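Local coordinates for protease Do-like 2, chloroplastic (Arabidopsis thaliana, PDB 4FLN), which is a chloroplast serine protease that makes the primary cut in the photodamaged D1 protein of photosystem II, at residues S184-N196 / E225-S237. Residues are numbered along the deposited sequence; the frame is centred on the assembly and turned at random.
Sequences SDLLGIQIDAAIN and ENIGYVIPTTVVS
I189 and V230 face each other as a hydrogen-bonded antiparallel pair, joining strands 185-191 and 228-232 inside the second six-stranded barrel of a chymotrypsin-like (S1C) protease domain. I189 N reaches V230 O at 3.0 Å and almost straight, while the return bond from V230 N to I189 O is more bent. Two residues on, I191 N bonds G228 O at 2.9 Å, and G228 N gives a longer, more bent bond back to I191 O.

The side chains of I189, V230 and I191 share one face of this ladder, where I191 also packs on V152 and V154 of strand 151-156, and V230 on I212 of strand 211-216. I191 places CG1 between its own backbone N and carbonyl carbon (chi1 58°), which lays that atom against G228 O. On the other face Q190 and Y229 extend alongside one another in the same direction. The aliphatic part of Q190 makes this contact, its CG lying 3.9 Å from Y229 CE1, while the amide beyond it is turned steeply to the ring plane, by 76°.

Where the ladder runs out, P232 takes the N-cap position of helix 233-246, and its CB meets I189 CD1 at 3.6 Å as the two side chains lie alongside one another, running opposite ways. The first helical turn then brings V235 CG1 near L186 CD1. L187 O, beside P232 CD and V235 CG2, accepts a hydrogen bond from Y179 OH.

Past the other end, the chain turns from I191 towards S200, probably the serine of the charge-relay system, whose side chain is about 5 Å from that of I195. G228 has no side chain, and I195 CD1 rests directly on its CA at 3.6 Å and lies 3.7 Å from Y229 O.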
ATOM      1  N   SER B 184       1.248  33.539  -4.007  1.00 86.99           N
ATOM      2  CA  SER B 184       0.426  34.699  -3.691  1.00 83.07           C
ATOM      3  C   SER B 184      -1.030  34.284  -3.554  1.00 83.07           C
ATOM      4  O   SER B 184      -1.370  33.126  -3.788  1.00 85.68           O
ATOM      5  CB  SER B 184       0.582  35.763  -4.778  1.00 82.32           C
ATOM      6  N   ASP B 185      -1.883  35.236  -3.183  1.00 78.35           N
ATOM      7  CA  ASP B 185      -3.317  34.989  -3.049  1.00 64.41           C
ATOM      8  C   ASP B 185      -4.116  36.025  -3.822  1.00 56.13           C
ATOM      9  O   ASP B 185      -4.092  37.209  -3.501  1.00 59.51           O
ATOM     10  CB  ASP B 185      -3.751  34.980  -1.582  1.00 72.31           C
ATOM     11  CG  ASP B 185      -3.782  33.578  -0.987  1.00 87.56           C
ATOM     12  OD1 ASP B 185      -2.800  32.829  -1.179  1.00 93.35           O
ATOM     13  OD2 ASP B 185      -4.791  33.219  -0.333  1.00 88.09           O
ATOM     14  N   LEU B 186      -4.829  35.561  -4.838  1.00 43.88           N
ATOM     15  CA  LEU B 186      -5.604  36.433  -5.696  1.00 34.19           C
ATOM     16  C   LEU B 186      -7.053  35.958  -5.792  1.00 40.36           C
ATOM     17  O   LEU B 186      -7.369  34.817  -5.477  1.00 30.46           O
ATOM     18  CB  LEU B 186      -4.986  36.479  -7.086  1.00 35.13           C
ATOM     19  CG  LEU B 186      -3.491  36.782  -7.152  1.00 39.55           C
ATOM     20  CD1 LEU B 186      -2.992  36.642  -8.575  1.00 33.54           C
ATOM     21  CD2 LEU B 186      -3.197  38.174  -6.618  1.00 52.28           C
ATOM     22  N   LEU B 187      -7.940  36.843  -6.227  1.00 47.99           N
ATOM     23  CA  LEU B 187      -9.335  36.478  -6.345  1.00 40.84           C
ATOM     24  C   LEU B 187      -9.403  35.301  -7.319  1.00 49.12           C
ATOM     25  O   LEU B 187      -8.528  35.154  -8.175  1.00 47.59           O
ATOM     26  CB  LEU B 187     -10.140  37.672  -6.853  1.00 34.02           C
ATOM     27  CG  LEU B 187     -11.660  37.596  -7.022  1.00 42.41           C
ATOM     28  CD1 LEU B 187     -12.366  37.523  -5.676  1.00 48.24           C
ATOM     29  CD2 LEU B 187     -12.148  38.804  -7.798  1.00 45.69           C
ATOM     30  N   GLY B 188     -10.408  34.444  -7.157  1.00 47.57           N
ATOM     31  CA  GLY B 188     -10.608  33.317  -8.046  1.00 47.19           C
ATOM     32  C   GLY B 188     -12.063  32.897  -8.083  1.00 49.82           C
ATOM     33  O   GLY B 188     -12.797  33.133  -7.129  1.00 52.69           O
ATOM     34  N   ILE B 189     -12.474  32.271  -9.182  1.00 44.92           N
ATOM     35  CA  ILE B 189     -13.837  31.783  -9.335  1.00 46.87           C
ATOM     36  C   ILE B 189     -13.825  30.268  -9.315  1.00 46.53           C
ATOM     37  O   ILE B 189     -13.065  29.649 -10.048  1.00 44.08           O
ATOM     38  CB  ILE B 189     -14.458  32.232 -10.678  1.00 53.20           C
ATOM     39  CG1 ILE B 189     -14.409  33.754 -10.817  1.00 49.15           C
ATOM     40  CG2 ILE B 189     -15.891  31.730 -10.815  1.00 45.63           C
ATOM     41  CD1 ILE B 189     -14.700  34.233 -12.225  1.00 42.54           C
ATOM     42  N   GLN B 190     -14.659  29.675  -8.463  1.00 48.48           N
ATOM     43  CA  GLN B 190     -14.855  28.228  -8.440  1.00 42.03           C
ATOM     44  C   GLN B 190     -16.065  27.865  -9.287  1.00 39.04           C
ATOM     45  O   GLN B 190     -17.098  28.526  -9.218  1.00 44.79           O
ATOM     46  CB  GLN B 190     -15.127  27.765  -7.024  1.00 47.98           C
ATOM     47  CG  GLN B 190     -13.983  27.114  -6.299  1.00 65.30           C
ATOM     48  CD  GLN B 190     -14.431  26.547  -4.957  1.00 77.29           C
ATOM     49  OE1 GLN B 190     -15.496  25.929  -4.859  1.00 72.70           O
ATOM     50  NE2 GLN B 190     -13.622  26.756  -3.921  1.00 83.23           N
ATOM     51  N   ILE B 191     -15.948  26.813 -10.083  1.00 39.46           N
ATOM     52  CA  ILE B 191     -17.099  26.336 -10.840  1.00 35.18           C
ATOM     53  C   ILE B 191     -17.460  24.898 -10.506  1.00 40.54           C
ATOM     54  O   ILE B 191     -16.645  24.116 -10.032  1.00 53.70           O
ATOM     55  CB  ILE B 191     -16.917  26.473 -12.375  1.00 40.36           C
ATOM     56  CG1 ILE B 191     -15.682  25.704 -12.840  1.00 34.74           C
ATOM     57  CG2 ILE B 191     -16.876  27.957 -12.810  1.00 30.58           C
ATOM     58  CD1 ILE B 191     -15.912  24.985 -14.141  1.00 28.64           C
ATOM     59  N   ASP B 192     -18.691  24.564 -10.841  1.00 49.10           N
ATOM     60  CA  ASP B 192     -19.412  23.376 -10.416  1.00 44.96           C
ATOM     61  C   ASP B 192     -19.034  22.185 -11.305  1.00 46.81           C
ATOM     62  O   ASP B 192     -19.618  21.114 -11.213  1.00 61.30           O
ATOM     63  CB  ASP B 192     -20.898  23.737 -10.568  1.00 62.02           C
ATOM     64  CG  ASP B 192     -21.832  22.639 -10.170  1.00 78.91           C
ATOM     65  OD1 ASP B 192     -22.220  21.851 -11.059  1.00 93.84           O
ATOM     66  OD2 ASP B 192     -22.217  22.597  -8.985  1.00 78.72           O
ATOM     67  N   ALA B 193     -18.079  22.388 -12.204  1.00 53.63           N
ATOM     68  CA  ALA B 193     -17.716  21.365 -13.187  1.00 61.15           C
ATOM     69  C   ALA B 193     -16.216  21.102 -13.203  1.00 58.37           C
ATOM     70  O   ALA B 193     -15.420  22.021 -13.040  1.00 62.93           O
ATOM     71  CB  ALA B 193     -18.189  21.781 -14.577  1.00 61.82           C
ATOM     72  N   ALA B 194     -15.827  19.849 -13.400  1.00 49.61           N
ATOM     73  CA  ALA B 194     -14.409  19.508 -13.417  1.00 55.18           C
ATOM     74  C   ALA B 194     -13.773  19.901 -14.748  1.00 60.32           C
ATOM     75  O   ALA B 194     -14.459  19.980 -15.769  1.00 61.96           O
ATOM     76  CB  ALA B 194     -14.199  18.034 -13.131  1.00 48.25           C
ATOM     77  N   ILE B 195     -12.462  20.150 -14.718  1.00 50.71           N
ATOM     78  CA  ILE B 195     -11.721  20.619 -15.884  1.00 49.45           C
ATOM     79  C   ILE B 195     -10.535  19.708 -16.229  1.00 48.82           C
ATOM     80  O   ILE B 195      -9.740  19.360 -15.363  1.00 51.32           O
ATOM     81  CB  ILE B 195     -11.222  22.064 -15.663  1.00 57.87           C
ATOM     82  CG1 ILE B 195     -12.400  22.971 -15.292  1.00 62.43           C
ATOM     83  CG2 ILE B 195     -10.512  22.591 -16.906  1.00 55.48           C
ATOM     84  CD1 ILE B 195     -12.026  24.417 -15.035  1.00 57.36           C
ATOM     85  N   ASN B 196     -10.432  19.322 -17.497  1.00 48.87           N
ATOM     86  CA  ASN B 196      -9.319  18.510 -17.991  1.00 52.28           C
ATOM     87  C   ASN B 196      -8.032  19.335 -18.075  1.00 51.67           C
ATOM     88  O   ASN B 196      -8.041  20.473 -18.551  1.00 44.48           O
ATOM     89  CB  ASN B 196      -9.681  17.931 -19.370  1.00 65.51           C
ATOM     90  CG  ASN B 196      -8.540  17.136 -20.014  1.00 73.51           C
ATOM     91  OD1 ASN B 196      -7.380  17.549 -20.006  1.00 83.48           O
ATOM     92  ND2 ASN B 196      -8.882  15.995 -20.593  1.00 68.49           N
ATOM     93  N   GLU B 225     -12.284  15.798  -6.971  1.00130.77           N
ATOM     94  CA  GLU B 225     -12.898  17.116  -6.844  1.00124.30           C
ATOM     95  C   GLU B 225     -14.295  17.266  -7.463  1.00114.06           C
ATOM     96  O   GLU B 225     -15.301  17.295  -6.751  1.00110.87           O
ATOM     97  CB  GLU B 225     -11.958  18.182  -7.405  1.00125.71           C
ATOM     98  N   ASN B 226     -14.342  17.338  -8.791  1.00103.82           N
ATOM     99  CA  ASN B 226     -15.494  17.895  -9.507  1.00 96.74           C
ATOM    100  C   ASN B 226     -15.684  19.382  -9.177  1.00 81.74           C
ATOM    101  O   ASN B 226     -16.804  19.887  -9.051  1.00 59.28           O
ATOM    102  CB  ASN B 226     -16.785  17.103  -9.274  1.00 95.85           C
ATOM    103  CG  ASN B 226     -17.950  17.633 -10.110  1.00 95.00           C
ATOM    104  OD1 ASN B 226     -17.945  17.533 -11.341  1.00 95.10           O
ATOM    105  ND2 ASN B 226     -18.949  18.207  -9.444  1.00 87.65           N
ATOM    106  N   ILE B 227     -14.564  20.072  -9.013  1.00 80.46           N
ATOM    107  CA  ILE B 227     -14.579  21.518  -8.912  1.00 81.72           C
ATOM    108  C   ILE B 227     -13.456  22.106  -9.758  1.00 83.81           C
ATOM    109  O   ILE B 227     -12.279  21.834  -9.522  1.00 83.75           O
ATOM    110  CB  ILE B 227     -14.461  21.987  -7.457  1.00 70.06           C
ATOM    111  CG1 ILE B 227     -13.698  23.303  -7.392  1.00 70.52           C
ATOM    112  CG2 ILE B 227     -13.760  20.951  -6.623  1.00 65.51           C
ATOM    113  CD1 ILE B 227     -13.403  23.731  -5.991  1.00 74.74           C
ATOM    114  N   GLY B 228     -13.833  22.894 -10.759  1.00 76.82           N
ATOM    115  CA  GLY B 228     -12.865  23.535 -11.622  1.00 77.61           C
ATOM    116  C   GLY B 228     -12.544  24.937 -11.154  1.00 74.57           C
ATOM    117  O   GLY B 228     -13.366  25.580 -10.499  1.00 72.77           O
ATOM    118  N   TYR B 229     -11.353  25.413 -11.509  1.00 68.22           N
ATOM    119  CA  TYR B 229     -10.910  26.750 -11.122  1.00 58.72           C
ATOM    120  C   TYR B 229     -10.764  27.700 -12.299  1.00 52.83           C
ATOM    121  O   TYR B 229     -10.416  27.301 -13.408  1.00 56.78           O
ATOM    122  CB  TYR B 229      -9.601  26.667 -10.355  1.00 59.57           C
ATOM    123  CG  TYR B 229      -9.755  25.930  -9.061  1.00 65.28           C
ATOM    124  CD1 TYR B 229     -10.172  26.593  -7.911  1.00 69.75           C
ATOM    125  CD2 TYR B 229      -9.512  24.568  -8.987  1.00 63.54           C
ATOM    126  CE1 TYR B 229     -10.328  25.920  -6.718  1.00 67.52           C
ATOM    127  CE2 TYR B 229      -9.662  23.887  -7.801  1.00 70.03           C
ATOM    128  CZ  TYR B 229     -10.072  24.568  -6.670  1.00 70.24           C
ATOM    129  OH  TYR B 229     -10.223  23.890  -5.486  1.00 72.39           O
ATOM    130  N   VAL B 230     -11.036  28.972 -12.051  1.00 54.02           N
ATOM    131  CA  VAL B 230     -10.942  29.971 -13.102  1.00 55.96           C
ATOM    132  C   VAL B 230     -10.287  31.250 -12.615  1.00 51.58           C
ATOM    133  O   VAL B 230     -10.744  31.863 -11.656  1.00 62.04           O
ATOM    134  CB  VAL B 230     -12.327  30.324 -13.681  1.00 45.28           C
ATOM    135  CG1 VAL B 230     -12.193  31.426 -14.724  1.00 43.88           C
ATOM    136  CG2 VAL B 230     -12.987  29.088 -14.274  1.00 36.70           C
ATOM    137  N   ILE B 231      -9.223  31.655 -13.290  1.00 38.98           N
ATOM    138  CA  ILE B 231      -8.663  32.975 -13.078  1.00 38.70           C
ATOM    139  C   ILE B 231      -9.626  34.020 -13.647  1.00 48.94           C
ATOM    140  O   ILE B 231      -9.864  34.046 -14.856  1.00 52.67           O
ATOM    141  CB  ILE B 231      -7.319  33.084 -13.782  1.00 42.46           C
ATOM    142  CG1 ILE B 231      -6.389  31.981 -13.269  1.00 37.47           C
ATOM    143  CG2 ILE B 231      -6.719  34.468 -13.565  1.00 52.81           C
ATOM    144  CD1 ILE B 231      -5.401  31.461 -14.278  1.00 28.92           C
ATOM    145  N   PRO B 232     -10.199  34.874 -12.777  1.00 48.45           N
ATOM    146  CA  PRO B 232     -11.212  35.835 -13.243  1.00 52.45           C
ATOM    147  C   PRO B 232     -10.666  36.973 -14.108  1.00 58.68           C
ATOM    148  O   PRO B 232      -9.457  37.261 -14.116  1.00 61.55           O
ATOM    149  CB  PRO B 232     -11.801  36.400 -11.942  1.00 25.77           C
ATOM    150  CG  PRO B 232     -10.776  36.124 -10.899  1.00 44.10           C
ATOM    151  CD  PRO B 232     -10.092  34.854 -11.307  1.00 34.71           C
ATOM    152  N   THR B 233     -11.584  37.608 -14.832  1.00 53.66           N
ATOM    153  CA  THR B 233     -11.289  38.759 -15.672  1.00 55.73           C
ATOM    154  C   THR B 233     -10.488  39.842 -14.956  1.00 52.91           C
ATOM    155  O   THR B 233      -9.555  40.408 -15.526  1.00 50.27           O
ATOM    156  CB  THR B 233     -12.590  39.392 -16.181  1.00 55.59           C
ATOM    157  OG1 THR B 233     -13.231  38.480 -17.065  1.00 58.93           O
ATOM    158  CG2 THR B 233     -12.314  40.694 -16.926  1.00 59.53           C
ATOM    159  N   THR B 234     -10.859  40.140 -13.715  1.00 46.22           N
ATOM    160  CA  THR B 234     -10.203  41.216 -12.978  1.00 50.25           C
ATOM    161  C   THR B 234      -8.706  40.969 -12.771  1.00 46.50           C
ATOM    162  O   THR B 234      -7.901  41.893 -12.876  1.00 44.10           O
ATOM    163  CB  THR B 234     -10.905  41.507 -11.639  1.00 56.12           C
ATOM    164  OG1 THR B 234     -10.709  40.414 -10.741  1.00 65.33           O
ATOM    165  CG2 THR B 234     -12.395  41.677 -11.864  1.00 68.66           C
ATOM    166  N   VAL B 235      -8.330  39.726 -12.488  1.00 43.51           N
ATOM    167  CA  VAL B 235      -6.926  39.396 -12.315  1.00 40.12           C
ATOM    168  C   VAL B 235      -6.261  39.471 -13.665  1.00 48.33           C
ATOM    169  O   VAL B 235      -5.093  39.832 -13.778  1.00 57.33           O
ATOM    170  CB  VAL B 235      -6.732  37.988 -11.765  1.00 42.38           C
ATOM    171  CG1 VAL B 235      -5.267  37.617 -11.802  1.00 33.64           C
ATOM    172  CG2 VAL B 235      -7.271  37.900 -10.357  1.00 49.51           C
ATOM    173  N   VAL B 236      -7.021  39.126 -14.693  1.00 53.00           N
ATOM    174  CA  VAL B 236      -6.533  39.215 -16.062  1.00 55.76           C
ATOM    175  C   VAL B 236      -6.312  40.652 -16.504  1.00 48.48           C
ATOM    176  O   VAL B 236      -5.283  40.955 -17.115  1.00 48.54           O
ATOM    177  CB  VAL B 236      -7.484  38.543 -17.058  1.00 50.44           C
ATOM    178  CG1 VAL B 236      -6.987  38.773 -18.475  1.00 39.64           C
ATOM    179  CG2 VAL B 236      -7.585  37.067 -16.755  1.00 53.39           C
ATOM    180  N   SER B 237      -7.276  41.527 -16.205  1.00 45.30           N
ATOM    181  CA  SER B 237      -7.164  42.950 -16.550  1.00 50.15           C
ATOM    182  C   SER B 237      -5.896  43.489 -15.939  1.00 49.76           C
ATOM    183  O   SER B 237      -5.086  44.116 -16.618  1.00 46.70           O
ATOM    184  CB  SER B 237      -8.331  43.771 -16.001  1.00 50.02           C
ATOM    185  OG  SER B 237      -9.583  43.225 -16.365  1.00 70.14           O
TER